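Local atomic coordinates of glutathione peroxidase-like peroxiredoxin HYR1 (Saccharomyces cerevisiae, PDB entry 3CMI), a protein that reduces hydroperoxides with electrons from thioredoxin and, as a sensor of peroxide stress, oxidizes and so activates the transcription factor YAP1. Residues Pro113-Leu118 / Glu136-Asp141. Numbering follows the deposited sequence.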
# COMPACT_ATOMS: atom_id res chain seq x y z
N PRO A 113 -6.97 -10.24 4.28
CA PRO A 113 -7.24 -9.45 5.49
C PRO A 113 -6.69 -8.02 5.49
O PRO A 113 -7.30 -7.14 6.09
CB PRO A 113 -6.59 -10.28 6.59
CG PRO A 113 -6.77 -11.69 6.12
CD PRO A 113 -6.54 -11.61 4.62
N VAL A 114 -5.55 -7.79 4.84
CA VAL A 114 -4.97 -6.44 4.76
C VAL A 114 -5.93 -5.52 4.01
O VAL A 114 -6.16 -4.38 4.42
CB VAL A 114 -3.57 -6.43 4.08
CG1 VAL A 114 -3.12 -5.00 3.73
CG2 VAL A 114 -2.53 -7.12 4.96
N TYR A 115 -6.50 -6.03 2.92
CA TYR A 115 -7.40 -5.25 2.10
C TYR A 115 -8.80 -5.15 2.68
O TYR A 115 -9.49 -4.14 2.48
CB TYR A 115 -7.36 -5.71 0.64
CG TYR A 115 -6.20 -5.05 -0.07
CD1 TYR A 115 -6.41 -3.94 -0.88
CD2 TYR A 115 -4.89 -5.49 0.12
CE1 TYR A 115 -5.34 -3.30 -1.51
CE2 TYR A 115 -3.81 -4.85 -0.50
CZ TYR A 115 -4.04 -3.76 -1.31
OH TYR A 115 -2.98 -3.13 -1.93
N LYS A 116 -9.21 -6.17 3.44
CA LYS A 116 -10.44 -6.09 4.22
C LYS A 116 -10.33 -4.91 5.20
O LYS A 116 -11.23 -4.06 5.25
CB LYS A 116 -10.71 -7.40 4.97
CG LYS A 116 -12.10 -7.48 5.58
CD LYS A 116 -12.28 -8.76 6.39
CE LYS A 116 -13.67 -8.84 7.01
NZ LYS A 116 -13.90 -10.15 7.69
N PHE A 117 -9.23 -4.86 5.95
CA PHE A 117 -9.01 -3.79 6.92
C PHE A 117 -8.93 -2.40 6.28
O PHE A 117 -9.56 -1.46 6.76
CB PHE A 117 -7.75 -4.04 7.77
CG PHE A 117 -7.31 -2.83 8.55
CD1 PHE A 117 -7.99 -2.46 9.71
CD2 PHE A 117 -6.25 -2.06 8.12
CE1 PHE A 117 -7.60 -1.33 10.44
CE2 PHE A 117 -5.85 -0.93 8.83
CZ PHE A 117 -6.52 -0.57 9.99
N LEU A 118 -8.15 -2.28 5.21
CA LEU A 118 -7.97 -0.99 4.54
C LEU A 118 -9.29 -0.42 4.05
O LEU A 118 -9.60 0.74 4.33
CB LEU A 118 -6.94 -1.08 3.40
CG LEU A 118 -5.47 -1.28 3.84
CD1 LEU A 118 -4.56 -1.51 2.63
CD2 LEU A 118 -4.96 -0.11 4.68
N GLU A 136 -3.81 1.14 -6.99
CA GLU A 136 -4.54 1.92 -6.00
C GLU A 136 -3.68 2.00 -4.73
O GLU A 136 -2.92 1.06 -4.43
CB GLU A 136 -5.91 1.29 -5.72
CG GLU A 136 -6.98 2.29 -5.38
CD GLU A 136 -8.39 1.77 -5.56
OE1 GLU A 136 -9.12 1.72 -4.55
OE2 GLU A 136 -8.79 1.42 -6.69
N LYS A 137 -3.78 3.11 -4.01
CA LYS A 137 -2.84 3.44 -2.93
C LYS A 137 -3.55 3.87 -1.64
O LYS A 137 -4.51 4.65 -1.67
CB LYS A 137 -1.90 4.56 -3.38
CG LYS A 137 -1.13 4.29 -4.67
CD LYS A 137 -0.86 5.58 -5.42
CE LYS A 137 -0.28 5.32 -6.80
NZ LYS A 137 -1.32 5.26 -7.86
N PHE A 138 -3.05 3.36 -0.52
CA PHE A 138 -3.52 3.75 0.81
C PHE A 138 -2.33 4.29 1.59
O PHE A 138 -1.28 3.64 1.66
CB PHE A 138 -4.09 2.56 1.58
CG PHE A 138 -5.34 1.96 0.98
CD1 PHE A 138 -5.27 1.08 -0.10
CD2 PHE A 138 -6.59 2.23 1.54
CE1 PHE A 138 -6.42 0.50 -0.64
CE2 PHE A 138 -7.74 1.65 1.02
CZ PHE A 138 -7.66 0.80 -0.08
N LEU A 139 -2.49 5.46 2.19
CA LEU A 139 -1.45 6.06 3.00
C LEU A 139 -1.80 5.88 4.48
O LEU A 139 -2.91 6.21 4.90
CB LEU A 139 -1.30 7.54 2.64
CG LEU A 139 0.02 8.30 2.81
CD1 LEU A 139 1.25 7.53 2.31
CD2 LEU A 139 -0.10 9.64 2.11
N VAL A 140 -0.85 5.34 5.25
CA VAL A 140 -1.06 5.02 6.66
C VAL A 140 -0.19 5.88 7.60
O VAL A 140 1.00 6.11 7.34
CB VAL A 140 -0.85 3.50 6.94
CG1 VAL A 140 -1.05 3.16 8.41
CG2 VAL A 140 -1.79 2.66 6.07
N ASP A 141 -0.82 6.33 8.67
CA ASP A 141 -0.25 7.09 9.80
C ASP A 141 1.00 6.47 10.42
O ASP A 141 1.27 5.27 10.24
CB ASP A 141 -1.33 7.10 10.91
CG ASP A 141 -1.42 8.40 11.65
OD1 ASP A 141 -0.47 8.74 12.38
OD2 ASP A 141 -2.48 9.05 11.54
O HOH W 1 -3.82 -0.75 -2.84
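Tyr115 reaches from the first turn of helix 113-121 to Phe138 on strand 137-140; the two rings meet obliquely, with Tyr115 CE1 4.0 Å from Phe138 CE1. The phenol continues past this point to a water, which lies in the plane of the tyrosine ring, 2.7 Å from Tyr115 OH. The same water donates a hydrogen bond to Glu136 O at 2.6 Å, so it ties the phenol to the backbone just before strand 137-140. The Tyr115 ring also makes an edge-to-face pair with Phe70 of strand 65-72. One turn on, Leu118 directs its CB toward the strand, over one face of the Phe138 ring: this CB sits 3.9 Å from the ring centroid and only 17° off the normal, a CH-pi contact. With CG beside the backbone N (chi1 -70°), Leu118 also brings CD1 to 3.8 Å from Phe138 CD1, while CD2 leans toward Val140, 4.4 Å from CG2. Phe138 and Val140, alternate residues on one side of the strand, thus meet the helix, whereas Leu139 packs on helix 160-167 across the thioredoxin-fold sheet. The chemistry is that of a hydrophobic helix-on-sheet core, with a water-mediated polar link between Tyr115 OH and Glu136 O at one margin.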